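Side-chain contacts in Tb427.07.360- putative uncharacterized metacyclic invariant surface protein from Trypanosoma brucei (Trypanosoma brucei, PDB 5VTL), which is of unknown function but, as an invariant surface protein of metacyclic trypanosomes, probably displays its elongated helical body on the parasite surface: residues Ala16-Pro21 with Pro107-Leu112; Ala33-Ala38 with Asn81-Ala86; Val66-Ala71 with Glu195-Lys200; Leu87-Gln92 with Val181-Glu186; Val139-Leu144 with Gln176-Val181. One frame throughout, in Å; residues are numbered along the deposited sequence.

Five contacts sample the length of one elongated helical body. Contacts 2, 3 and 4 join its long helices in pairs: 4-58 with 63-102, 63-102 with 157-209, and the latter two again. Contact 2 is bound across by van der Waals contacts alone, contact 3 adds an arginine-to-amide bond, and contact 4 a salt bridge with a water. Contacts 1 and 5 bring in the shorter helices 105-116 and 141-154. Contacts 1 to 4 are partly buried; contact 5 alone lies at the surface, made by a carboxylate at a helix start. Contacts 1 and 3 lie on opposite sides of the chain's centre, about 51 Å apart between centres. Contacts 4 and 5 touch where Val90 and Asp89 meet Ala180 and Val90 meets Leu177.

Contact 1. Residues Ala16-Pro21 with Pro107-Leu112; sequences ALHGIP and PIDDYL
This is a sparse helix-to-helix contact, partly buried, between the long helix 4-58 and the short helix 105-116, well away from the chain's centre. Two pairs of side chains span it, Leu17 with Ile108 and His18 with Asp109, while the backbones stay far apart: the CA atoms of Leu17 and Ile108 are 9.7 Å from each other. The apolar pair meets by its branches, Leu17 CD1 lying 4.3 Å from Ile108 CG1, a light touch. Beside it, the imidazole of His18 and the carboxylate of Asp109 approach from opposite directions with their planes only 8° apart, the acid arriving at the edge of the ring. Their closest separation in the model is too short to be trusted, and both groups have firmer partners in Ser14, one turn back on helix 4-58: His18 ND1 is bonded to its carbonyl oxygen and Asp109 OD1 to its hydroxyl. The polar link between the helices is therefore the one from the Ser14 hydroxyl to Asp109 OD1. Around the pair, Ile108 also rests on Phe13 of helix 4-58, Leu112 reaches Cys132, the disulfide partner of Cys11, and Leu17 packs against Leu170 of helix 157-209.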
# COMPACT_ATOMS: atom_id res chain seq x y z
N ALA A 16 -3.44 0.10 -16.70
CA ALA A 16 -3.10 -0.45 -15.39
C ALA A 16 -1.58 -0.62 -15.24
O ALA A 16 -1.00 -0.18 -14.25
CB ALA A 16 -3.83 -1.78 -15.17
N LEU A 17 -0.94 -1.26 -16.21
CA LEU A 17 0.48 -1.54 -16.13
C LEU A 17 1.27 -0.24 -16.16
O LEU A 17 2.24 -0.11 -15.43
CB LEU A 17 0.92 -2.43 -17.29
CG LEU A 17 0.36 -3.85 -17.30
CD1 LEU A 17 0.61 -4.50 -18.66
CD2 LEU A 17 0.98 -4.64 -16.16
N HIS A 18 0.86 0.71 -17.00
CA HIS A 18 1.57 1.99 -17.03
C HIS A 18 1.34 2.82 -15.79
O HIS A 18 2.10 3.76 -15.51
CB HIS A 18 1.17 2.79 -18.25
CG HIS A 18 1.82 2.31 -19.50
ND1 HIS A 18 1.15 1.58 -20.45
CD2 HIS A 18 3.10 2.43 -19.93
CE1 HIS A 18 1.99 1.28 -21.43
NE2 HIS A 18 3.17 1.78 -21.14
N GLY A 19 0.27 2.52 -15.07
CA GLY A 19 -0.02 3.21 -13.84
C GLY A 19 0.79 2.74 -12.64
O GLY A 19 0.91 3.47 -11.66
N ILE A 20 1.36 1.55 -12.74
CA ILE A 20 2.05 0.91 -11.61
C ILE A 20 3.16 1.78 -10.99
O ILE A 20 3.23 1.91 -9.78
CB ILE A 20 2.65 -0.48 -12.01
CG1 ILE A 20 1.54 -1.51 -12.29
CG2 ILE A 20 3.64 -1.01 -10.96
CD1 ILE A 20 0.87 -2.08 -11.11
N PRO A 21 4.02 2.40 -11.83
CA PRO A 21 5.06 3.26 -11.24
C PRO A 21 4.47 4.37 -10.40
O PRO A 21 5.03 4.70 -9.35
CB PRO A 21 5.79 3.85 -12.45
CG PRO A 21 5.45 2.99 -13.60
CD PRO A 21 4.17 2.25 -13.28
N PRO A 107 3.91 -6.04 -25.42
CA PRO A 107 2.93 -6.84 -26.20
C PRO A 107 1.49 -6.27 -26.23
O PRO A 107 0.81 -6.35 -27.25
CB PRO A 107 2.97 -8.20 -25.51
CG PRO A 107 4.25 -8.21 -24.69
CD PRO A 107 4.47 -6.80 -24.28
N ILE A 108 1.04 -5.69 -25.12
CA ILE A 108 -0.32 -5.14 -25.05
C ILE A 108 -0.40 -3.90 -25.92
O ILE A 108 -1.33 -3.70 -26.70
CB ILE A 108 -0.71 -4.78 -23.60
CG1 ILE A 108 -0.35 -5.92 -22.65
CG2 ILE A 108 -2.21 -4.41 -23.52
CD1 ILE A 108 -0.93 -7.21 -22.99
N ASP A 109 0.61 -3.04 -25.81
CA ASP A 109 0.60 -1.83 -26.61
C ASP A 109 0.78 -2.10 -28.11
O ASP A 109 0.24 -1.37 -28.95
CB ASP A 109 1.65 -0.87 -26.08
CG ASP A 109 1.30 -0.31 -24.72
OD1 ASP A 109 0.10 -0.32 -24.35
OD2 ASP A 109 2.25 0.15 -24.03
N ASP A 110 1.51 -3.16 -28.47
CA ASP A 110 1.59 -3.57 -29.87
C ASP A 110 0.20 -3.96 -30.36
O ASP A 110 -0.22 -3.57 -31.45
CB ASP A 110 2.54 -4.78 -30.05
CG ASP A 110 4.01 -4.38 -30.16
OD1 ASP A 110 4.35 -3.15 -30.13
OD2 ASP A 110 4.84 -5.29 -30.29
N TYR A 111 -0.51 -4.76 -29.56
CA TYR A 111 -1.88 -5.16 -29.92
C TYR A 111 -2.74 -3.93 -30.13
O TYR A 111 -3.47 -3.84 -31.12
CB TYR A 111 -2.49 -6.08 -28.85
CG TYR A 111 -3.99 -6.21 -29.01
CD1 TYR A 111 -4.52 -7.05 -29.95
CD2 TYR A 111 -4.87 -5.44 -28.26
CE1 TYR A 111 -5.88 -7.18 -30.13
CE2 TYR A 111 -6.26 -5.55 -28.43
CZ TYR A 111 -6.75 -6.41 -29.37
OH TYR A 111 -8.11 -6.53 -29.55
N LEU A 112 -2.66 -2.97 -29.22
CA LEU A 112 -3.49 -1.78 -29.34
C LEU A 112 -3.15 -0.99 -30.62
O LEU A 112 -4.06 -0.56 -31.34
CB LEU A 112 -3.37 -0.89 -28.10
CG LEU A 112 -4.04 -1.44 -26.84
CD1 LEU A 112 -3.60 -0.64 -25.61
CD2 LEU A 112 -5.56 -1.46 -26.96

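Contact 2. Residues Ala33-Ala38 with Asn81-Ala86; sequences ANVSDA and NAAKTA
Val35 and Ala83 form the centre of an antiparallel pairing between helices 4-58 and 63-102, whose local axes run at 163° to one another and approach to 8.9 Å. The CA atoms of Val35 and Ala83 are 5.4 Å apart, a closeness that the small alanine permits.

The two methyls of Val35 divide the apolar work. CG1 stands anti to the backbone N (chi1 167°), which turns CG2 over Ala83, where it meets the CB methyl at 3.9 Å. One turn farther along, the Ala38 CB methyl touches the same Ala83 CB at 4.0 Å, so one alanine methyl is touched from two successive turns of the partner helix. The other branch, Val35 CG1, lies 3.8 Å from Lys84 CG, the two side chains crossing at about a right angle; it is the aliphatic root of the lysine that packs, while its extended chain carries NZ to a long, weak ion pair with Glu80.

A methyl against the main chain is the second kind of contact: Val35 CG2 lies 3.4 Å from the carbonyl oxygen of Ala83. Beyond this face, Ala83 also touches Ala187 of helix 157-209, and Asp37 forms salt bridges to Arg188 and Arg192 of that helix.

The chemistry across this pair is therefore van der Waals: association rests on the fit of methyls against a small residue, while the charged groups nearby find their partners elsewhere.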
# COMPACT_ATOMS: atom_id res chain seq x y z
N ALA A 33 5.11 7.82 5.89
CA ALA A 33 4.37 8.71 6.78
C ALA A 33 3.93 7.94 8.01
O ALA A 33 3.90 8.48 9.13
CB ALA A 33 3.17 9.31 6.08
N ASN A 34 3.56 6.68 7.82
CA ASN A 34 3.12 5.85 8.95
C ASN A 34 4.24 5.62 9.95
O ASN A 34 4.00 5.62 11.16
CB ASN A 34 2.55 4.52 8.46
CG ASN A 34 1.11 4.64 7.97
OD1 ASN A 34 0.35 5.50 8.43
ND2 ASN A 34 0.73 3.76 7.07
N VAL A 35 5.46 5.46 9.46
CA VAL A 35 6.64 5.31 10.32
C VAL A 35 6.90 6.59 11.07
O VAL A 35 7.16 6.57 12.28
CB VAL A 35 7.89 4.92 9.52
CG1 VAL A 35 9.18 5.07 10.36
CG2 VAL A 35 7.74 3.51 9.02
N SER A 36 6.81 7.70 10.37
CA SER A 36 7.08 8.99 10.99
C SER A 36 6.11 9.19 12.14
O SER A 36 6.48 9.65 13.24
CB SER A 36 6.90 10.10 9.96
OG SER A 36 7.96 10.10 9.02
N ASP A 37 4.86 8.82 11.90
CA ASP A 37 3.84 9.01 12.92
C ASP A 37 4.01 8.02 14.10
O ASP A 37 3.74 8.36 15.27
CB ASP A 37 2.45 8.89 12.32
CG ASP A 37 1.39 9.48 13.23
OD1 ASP A 37 1.38 10.71 13.42
OD2 ASP A 37 0.58 8.70 13.79
N ALA A 38 4.44 6.80 13.79
CA ALA A 38 4.71 5.81 14.82
C ALA A 38 5.85 6.27 15.74
O ALA A 38 5.76 6.10 16.95
CB ALA A 38 5.03 4.43 14.21
N ASN A 81 9.08 -0.25 15.72
CA ASN A 81 9.97 -1.14 15.01
C ASN A 81 9.23 -1.97 13.98
O ASN A 81 9.72 -2.18 12.87
CB ASN A 81 10.73 -2.01 16.00
CG ASN A 81 11.80 -1.22 16.73
OD1 ASN A 81 12.44 -0.34 16.16
ND2 ASN A 81 12.00 -1.54 18.02
N ALA A 82 8.02 -2.42 14.32
CA ALA A 82 7.17 -3.12 13.35
C ALA A 82 6.88 -2.23 12.13
O ALA A 82 6.95 -2.70 10.98
CB ALA A 82 5.88 -3.55 14.01
N ALA A 83 6.60 -0.95 12.36
CA ALA A 83 6.39 -0.01 11.26
C ALA A 83 7.63 0.10 10.37
O ALA A 83 7.54 0.10 9.13
CB ALA A 83 6.01 1.36 11.78
N LYS A 84 8.79 0.23 10.98
CA LYS A 84 10.03 0.35 10.22
C LYS A 84 10.33 -0.91 9.38
O LYS A 84 10.81 -0.80 8.25
CB LYS A 84 11.20 0.68 11.15
CG LYS A 84 11.07 2.03 11.77
CD LYS A 84 12.13 2.30 12.82
CE LYS A 84 12.01 3.75 13.34
NZ LYS A 84 13.07 4.13 14.35
N THR A 85 10.10 -2.09 9.95
CA THR A 85 10.29 -3.34 9.23
C THR A 85 9.31 -3.41 8.06
O THR A 85 9.65 -3.90 6.97
CB THR A 85 10.07 -4.55 10.15
OG1 THR A 85 11.05 -4.52 11.19
CG2 THR A 85 10.16 -5.86 9.39
N ALA A 86 8.10 -2.91 8.28
CA ALA A 86 7.08 -2.92 7.23
C ALA A 86 7.46 -1.96 6.11
O ALA A 86 7.29 -2.28 4.93
CB ALA A 86 5.71 -2.59 7.82

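Contact 3. Residues Val66-Ala71 with Glu195-Lys200; sequences VGRARA and ESNARK
Ala69 and Ala198 mark the tight side of this antiparallel contact, Arg68 and Asn197 its polar outer side. Helices 63-102 and 157-209 run at 161° here with local axes only 8.1 Å apart, and the CA atoms of Ala69 and Ala198 come within 4.4 Å of each other. Such closeness between antiparallel helices recalls the Alacoil, in which alanines let two backbones nearly touch. Helix 4-58 closes this side as the third member of the bundle: Ala69 lies on Val49, and Ala198 on Cys45 and Ala48.

The outer side is looser and built from long chains. Arg68 leaves its helix fully extended, with CG anti to the backbone N (chi1 -179°), and so spans the groove to the other helix. There NH2 donates to Asn197 OD1 at 3.0 Å, through a bent bond whose donor stands above the amide's carbonyl plane. The main-chain oxygen of Asn197 sits over one face of the guanidinium, off-centre and nearer the edge of the group, and Lys200 CB approaches NH1 to 4.1 Å. The end of Lys200 turns away, leaving its NZ 6.6 Å from Arg68 NH2.

In chemical terms, a close seam of main chain at two alanines is fringed by a single bent arginine-to-amide bond, and the partial negative charge of Asn197 O near the guanidinium face is probably mildly favourable to the cation.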
# COMPACT_ATOMS: atom_id res chain seq x y z
N VAL A 66 3.13 5.05 36.74
CA VAL A 66 4.45 4.95 36.14
C VAL A 66 4.57 3.60 35.42
O VAL A 66 5.06 3.51 34.30
CB VAL A 66 5.60 5.06 37.18
CG1 VAL A 66 6.93 4.77 36.53
CG2 VAL A 66 5.61 6.41 37.85
N GLY A 67 4.12 2.54 36.07
CA GLY A 67 4.16 1.22 35.46
C GLY A 67 3.36 1.11 34.17
O GLY A 67 3.81 0.53 33.18
N ARG A 68 2.15 1.67 34.17
CA ARG A 68 1.31 1.65 32.99
C ARG A 68 1.97 2.45 31.85
O ARG A 68 1.92 2.04 30.68
CB ARG A 68 -0.05 2.25 33.34
CG ARG A 68 -1.03 2.27 32.18
CD ARG A 68 -2.39 2.81 32.58
NE ARG A 68 -3.32 2.83 31.45
CZ ARG A 68 -4.43 3.56 31.39
NH1 ARG A 68 -4.77 4.39 32.37
NH2 ARG A 68 -5.20 3.48 30.31
N ALA A 69 2.56 3.59 32.19
CA ALA A 69 3.28 4.41 31.21
C ALA A 69 4.46 3.64 30.58
O ALA A 69 4.68 3.67 29.37
CB ALA A 69 3.79 5.68 31.85
N ARG A 70 5.22 2.95 31.42
CA ARG A 70 6.37 2.19 30.95
C ARG A 70 5.98 1.04 30.04
O ARG A 70 6.67 0.74 29.08
CB ARG A 70 7.18 1.67 32.14
CG ARG A 70 7.96 2.78 32.84
CD ARG A 70 8.85 2.30 33.98
NE ARG A 70 9.67 3.43 34.44
CZ ARG A 70 10.12 3.61 35.67
NH1 ARG A 70 9.85 2.72 36.63
NH2 ARG A 70 10.84 4.68 35.96
N ALA A 71 4.87 0.39 30.38
CA ALA A 71 4.38 -0.74 29.60
C ALA A 71 3.91 -0.26 28.24
O ALA A 71 4.13 -0.92 27.23
CB ALA A 71 3.25 -1.45 30.36
N GLU A 195 0.37 5.26 22.92
CA GLU A 195 0.56 6.61 23.39
C GLU A 195 -0.69 7.14 24.11
O GLU A 195 -0.59 7.88 25.09
CB GLU A 195 0.93 7.53 22.24
CG GLU A 195 1.04 8.99 22.67
CD GLU A 195 1.10 9.95 21.50
OE1 GLU A 195 0.49 9.64 20.45
OE2 GLU A 195 1.75 11.02 21.64
N SER A 196 -1.87 6.73 23.66
CA SER A 196 -3.08 7.14 24.36
C SER A 196 -3.10 6.59 25.80
O SER A 196 -3.43 7.30 26.75
CB SER A 196 -4.30 6.70 23.57
OG SER A 196 -5.49 7.01 24.27
N ASN A 197 -2.72 5.33 25.99
CA ASN A 197 -2.63 4.78 27.34
C ASN A 197 -1.54 5.44 28.16
O ASN A 197 -1.72 5.70 29.34
CB ASN A 197 -2.38 3.27 27.28
CG ASN A 197 -3.62 2.50 26.96
OD1 ASN A 197 -4.71 2.83 27.44
ND2 ASN A 197 -3.47 1.45 26.14
N ALA A 198 -0.40 5.71 27.53
CA ALA A 198 0.70 6.34 28.24
C ALA A 198 0.26 7.72 28.72
O ALA A 198 0.51 8.09 29.86
CB ALA A 198 1.97 6.46 27.35
N ARG A 199 -0.41 8.47 27.86
CA ARG A 199 -0.81 9.83 28.22
C ARG A 199 -1.85 9.83 29.33
O ARG A 199 -1.81 10.65 30.25
CB ARG A 199 -1.35 10.53 26.98
CG ARG A 199 -1.49 12.02 27.17
CD ARG A 199 -2.05 12.68 25.92
NE ARG A 199 -3.44 12.29 25.67
CZ ARG A 199 -3.86 11.61 24.60
NH1 ARG A 199 -3.02 11.23 23.63
NH2 ARG A 199 -5.16 11.31 24.50
N LYS A 200 -2.78 8.89 29.26
CA LYS A 200 -3.78 8.77 30.31
C LYS A 200 -3.16 8.41 31.65
O LYS A 200 -3.62 8.88 32.69
CB LYS A 200 -4.83 7.73 29.92
CG LYS A 200 -5.72 8.15 28.78
CD LYS A 200 -6.67 7.01 28.39
CE LYS A 200 -7.44 7.28 27.08
NZ LYS A 200 -8.42 8.38 27.23

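Contact 4. Residues Leu87-Gln92 with Val181-Glu186; sequences LSDVEQ and VRRASE
Asp89 meets Arg183, and Val90 meets Val181, where helices 63-102 and 157-209 lie side by side in the three-helix bundle they build with helix 4-58. The two pairs show how such a bundle sorts its chemistry from the inside outward.

The apolar part is held by Val90, which is buried. Its CG2 methyl, anti to the carbonyl carbon, points at the turn holding Val181 and approaches both the side chain, at 3.8 Å from Val181 CG2, and the backbone, at 3.6 Å from Val181 N. The same valine touches Leu177 and Ala180 on helix 157-209 and Ala31 on helix 4-58, placing it where all three helices converge.

The ionic part is a salt bridge made through one nitrogen. Arg183 NH1 donates to Asp89 OD2 at 2.8 Å, reaching that oxygen on its anti side. The oxygen comes to the edge of the guanidinium, near its plane. Carboxylate and guanidinium are themselves twisted 69° apart, which goes with a one-nitrogen bridge and not with flat, two-point pairing. A bend of the arginine chain at chi3 (-57°) leads the group round toward the acid.

A water bridges the second nitrogen, Arg183 NE, to the same oxygen. It accepts from Arg183 NE and donates to Asp89 OD2, each at 2.9 Å, so that Asp89 OD2 receives both the NH1 hydrogen and a water hydrogen.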
# COMPACT_ATOMS: atom_id res chain seq x y z
N LEU A 87 8.04 -0.81 6.46
CA LEU A 87 8.51 0.13 5.45
C LEU A 87 9.60 -0.51 4.60
O LEU A 87 9.61 -0.35 3.39
CB LEU A 87 9.03 1.41 6.10
CG LEU A 87 9.60 2.51 5.21
CD1 LEU A 87 8.63 2.93 4.11
CD2 LEU A 87 9.99 3.70 6.07
N SER A 88 10.50 -1.25 5.24
CA SER A 88 11.57 -1.90 4.49
C SER A 88 11.01 -2.96 3.54
O SER A 88 11.50 -3.09 2.41
CB SER A 88 12.64 -2.49 5.41
OG SER A 88 12.09 -3.50 6.21
N ASP A 89 10.00 -3.71 3.98
CA ASP A 89 9.28 -4.60 3.07
C ASP A 89 8.64 -3.85 1.89
O ASP A 89 8.76 -4.28 0.74
CB ASP A 89 8.20 -5.38 3.82
CG ASP A 89 8.77 -6.35 4.85
OD1 ASP A 89 10.00 -6.58 4.84
OD2 ASP A 89 7.97 -6.90 5.64
N VAL A 90 7.95 -2.76 2.18
CA VAL A 90 7.31 -1.94 1.14
C VAL A 90 8.34 -1.53 0.09
O VAL A 90 8.08 -1.55 -1.13
CB VAL A 90 6.65 -0.68 1.76
CG1 VAL A 90 6.24 0.33 0.70
CG2 VAL A 90 5.42 -1.07 2.59
N GLU A 91 9.51 -1.14 0.56
CA GLU A 91 10.52 -0.60 -0.32
C GLU A 91 11.01 -1.68 -1.29
O GLU A 91 11.29 -1.41 -2.46
CB GLU A 91 11.66 -0.05 0.52
CG GLU A 91 11.39 1.37 1.02
CD GLU A 91 12.37 1.82 2.09
OE1 GLU A 91 13.18 0.98 2.53
OE2 GLU A 91 12.31 3.01 2.49
N GLN A 92 11.10 -2.90 -0.79
CA GLN A 92 11.53 -4.03 -1.59
C GLN A 92 10.46 -4.33 -2.61
O GLN A 92 10.74 -4.38 -3.80
CB GLN A 92 11.77 -5.21 -0.66
CG GLN A 92 11.79 -6.59 -1.26
CD GLN A 92 11.73 -7.65 -0.16
OE1 GLN A 92 11.90 -7.33 1.03
NE2 GLN A 92 11.47 -8.90 -0.54
N VAL A 181 2.17 -2.45 3.20
CA VAL A 181 1.57 -1.16 3.47
C VAL A 181 0.54 -1.24 4.61
O VAL A 181 0.50 -0.36 5.49
CB VAL A 181 0.92 -0.58 2.18
CG1 VAL A 181 0.03 0.64 2.47
CG2 VAL A 181 2.01 -0.22 1.19
N ARG A 182 -0.30 -2.26 4.58
CA ARG A 182 -1.26 -2.48 5.65
C ARG A 182 -0.55 -2.71 7.00
O ARG A 182 -0.99 -2.21 8.04
CB ARG A 182 -2.13 -3.66 5.28
CG ARG A 182 -3.26 -3.99 6.24
CD ARG A 182 -3.98 -5.25 5.76
NE ARG A 182 -3.90 -5.40 4.29
CZ ARG A 182 -3.53 -6.51 3.63
NH1 ARG A 182 -3.48 -6.51 2.29
NH2 ARG A 182 -3.20 -7.62 4.29
N ARG A 183 0.55 -3.44 6.98
CA ARG A 183 1.30 -3.71 8.22
C ARG A 183 1.87 -2.44 8.82
O ARG A 183 1.86 -2.26 10.04
CB ARG A 183 2.41 -4.74 7.98
CG ARG A 183 1.89 -6.13 7.80
CD ARG A 183 2.97 -7.18 7.92
NE ARG A 183 4.09 -7.02 7.00
CZ ARG A 183 4.15 -7.52 5.76
NH1 ARG A 183 5.24 -7.33 5.03
NH2 ARG A 183 3.12 -8.19 5.25
N ALA A 184 2.33 -1.55 7.94
CA ALA A 184 2.85 -0.25 8.37
C ALA A 184 1.75 0.60 9.01
O ALA A 184 1.97 1.23 10.05
CB ALA A 184 3.45 0.49 7.18
N SER A 185 0.57 0.60 8.40
CA SER A 185 -0.56 1.36 8.91
C SER A 185 -1.02 0.79 10.25
O SER A 185 -1.32 1.53 11.20
CB SER A 185 -1.72 1.28 7.91
OG SER A 185 -2.86 1.91 8.44
N GLU A 186 -1.07 -0.53 10.34
CA GLU A 186 -1.54 -1.16 11.58
C GLU A 186 -0.57 -0.87 12.74
O GLU A 186 -1.01 -0.63 13.87
CB GLU A 186 -1.76 -2.65 11.38
CG GLU A 186 -3.01 -2.96 10.55
CD GLU A 186 -3.08 -4.38 10.03
OE1 GLU A 186 -2.09 -5.13 10.17
OE2 GLU A 186 -4.14 -4.73 9.46
O HOH W 1 6.64 -6.41 8.17

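Contact 5. Residues Val139-Leu144 with Gln176-Val181; sequences VNSWVL and QLEAAV
The carboxylate of Glu178 offers a face to the start of helix 141-154: Ser141 N donates to OE2 from above the carboxylate plane, 49° out of it, at 3.0 Å and along a nearly straight bond. CB of Asn140 packs beside the same oxygen, 3.3 Å from OE2. The other flat group, the Asn140 amide, is used end-on, for OD1 accepts from Val143 N at 2.9 Å almost along its C=O direction. Here chi1 of 55° sets the amide between the backbone N and the carbonyl carbon, which folds it back over the first turn.

Glu178 reaches across from helix 157-209 with its chain extended beyond CG. Its second oxygen, OE1, accepts from a water that takes the N-H of Trp142, and lies 3.1 Å from Ser141 OG, whose hydroxyl is hydrogen-bonded to Asp175. Backbone N-H groups at the opening turn are thus met by the side chain of the capping residue, by an acid from another helix and by water. A carboxylate placed there would probably be favoured by the helix dipole. Asn140 is a classical N-cap, and Glu178 supplements it from a neighbouring helix at the surface of the bundle.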
# COMPACT_ATOMS: atom_id res chain seq x y z
N VAL A 139 -4.33 2.37 -10.05
CA VAL A 139 -4.11 0.93 -10.13
C VAL A 139 -3.83 0.32 -8.74
O VAL A 139 -3.23 0.96 -7.88
CB VAL A 139 -2.95 0.62 -11.12
CG1 VAL A 139 -1.64 1.16 -10.62
CG2 VAL A 139 -2.84 -0.88 -11.41
N ASN A 140 -4.29 -0.90 -8.54
CA ASN A 140 -4.04 -1.64 -7.31
C ASN A 140 -4.27 -3.10 -7.64
O ASN A 140 -4.52 -3.44 -8.79
CB ASN A 140 -4.92 -1.14 -6.16
CG ASN A 140 -6.41 -1.16 -6.47
OD1 ASN A 140 -6.88 -1.95 -7.30
ND2 ASN A 140 -7.15 -0.31 -5.81
N SER A 141 -4.21 -3.98 -6.65
CA SER A 141 -4.36 -5.40 -6.95
C SER A 141 -5.73 -5.69 -7.52
O SER A 141 -5.86 -6.57 -8.37
CB SER A 141 -4.13 -6.28 -5.72
OG SER A 141 -2.84 -6.14 -5.18
N TRP A 142 -6.75 -4.94 -7.08
CA TRP A 142 -8.13 -5.19 -7.55
C TRP A 142 -8.20 -4.90 -9.05
O TRP A 142 -8.73 -5.70 -9.83
CB TRP A 142 -9.17 -4.38 -6.75
CG TRP A 142 -10.59 -4.59 -7.22
CD1 TRP A 142 -11.48 -5.56 -6.79
CD2 TRP A 142 -11.29 -3.83 -8.21
NE1 TRP A 142 -12.68 -5.42 -7.45
CE2 TRP A 142 -12.59 -4.38 -8.33
CE3 TRP A 142 -10.95 -2.73 -9.02
CZ2 TRP A 142 -13.53 -3.88 -9.21
CZ3 TRP A 142 -11.89 -2.24 -9.89
CH2 TRP A 142 -13.16 -2.82 -9.98
N VAL A 143 -7.65 -3.77 -9.48
CA VAL A 143 -7.60 -3.43 -10.90
C VAL A 143 -6.83 -4.48 -11.71
O VAL A 143 -7.24 -4.84 -12.81
CB VAL A 143 -6.95 -2.04 -11.12
CG1 VAL A 143 -6.75 -1.74 -12.62
CG2 VAL A 143 -7.80 -0.95 -10.45
N LEU A 144 -5.71 -4.98 -11.20
CA LEU A 144 -4.96 -6.00 -11.93
C LEU A 144 -5.77 -7.30 -12.05
O LEU A 144 -5.70 -7.98 -13.06
CB LEU A 144 -3.60 -6.29 -11.28
CG LEU A 144 -2.59 -5.14 -11.23
CD1 LEU A 144 -1.38 -5.58 -10.47
CD2 LEU A 144 -2.20 -4.68 -12.60
N GLN A 176 1.97 -8.47 -2.09
CA GLN A 176 2.92 -8.37 -0.99
C GLN A 176 3.13 -6.92 -0.61
O GLN A 176 3.24 -6.57 0.56
CB GLN A 176 4.25 -9.00 -1.37
CG GLN A 176 4.18 -10.48 -1.41
CD GLN A 176 4.65 -11.09 -0.12
OE1 GLN A 176 4.41 -10.54 0.95
NE2 GLN A 176 5.32 -12.23 -0.21
N LEU A 177 3.17 -6.07 -1.63
CA LEU A 177 3.30 -4.64 -1.43
C LEU A 177 2.12 -4.10 -0.62
O LEU A 177 2.30 -3.40 0.36
CB LEU A 177 3.41 -3.92 -2.79
CG LEU A 177 3.44 -2.39 -2.77
CD1 LEU A 177 4.51 -1.85 -1.83
CD2 LEU A 177 3.68 -1.86 -4.20
N GLU A 178 0.90 -4.44 -1.02
CA GLU A 178 -0.27 -3.94 -0.33
C GLU A 178 -0.31 -4.43 1.12
O GLU A 178 -0.72 -3.70 2.02
CB GLU A 178 -1.56 -4.34 -1.07
CG GLU A 178 -1.69 -3.70 -2.46
CD GLU A 178 -3.10 -3.79 -3.05
OE1 GLU A 178 -3.94 -4.64 -2.64
OE2 GLU A 178 -3.36 -2.95 -3.94
N ALA A 179 0.11 -5.67 1.33
CA ALA A 179 0.08 -6.27 2.66
C ALA A 179 1.08 -5.58 3.58
O ALA A 179 0.81 -5.38 4.76
CB ALA A 179 0.36 -7.77 2.57
N ALA A 180 2.21 -5.21 3.02
CA ALA A 180 3.26 -4.52 3.76
C ALA A 180 2.81 -3.13 4.15
O ALA A 180 3.02 -2.68 5.28
CB ALA A 180 4.54 -4.46 2.95
N VAL A 181 2.17 -2.45 3.20
CA VAL A 181 1.57 -1.16 3.47
C VAL A 181 0.54 -1.24 4.61
O VAL A 181 0.50 -0.36 5.49
CB VAL A 181 0.92 -0.58 2.18
CG1 VAL A 181 0.03 0.64 2.47
CG2 VAL A 181 2.01 -0.22 1.19
O HOH W 2 -6.54 -3.75 -4.27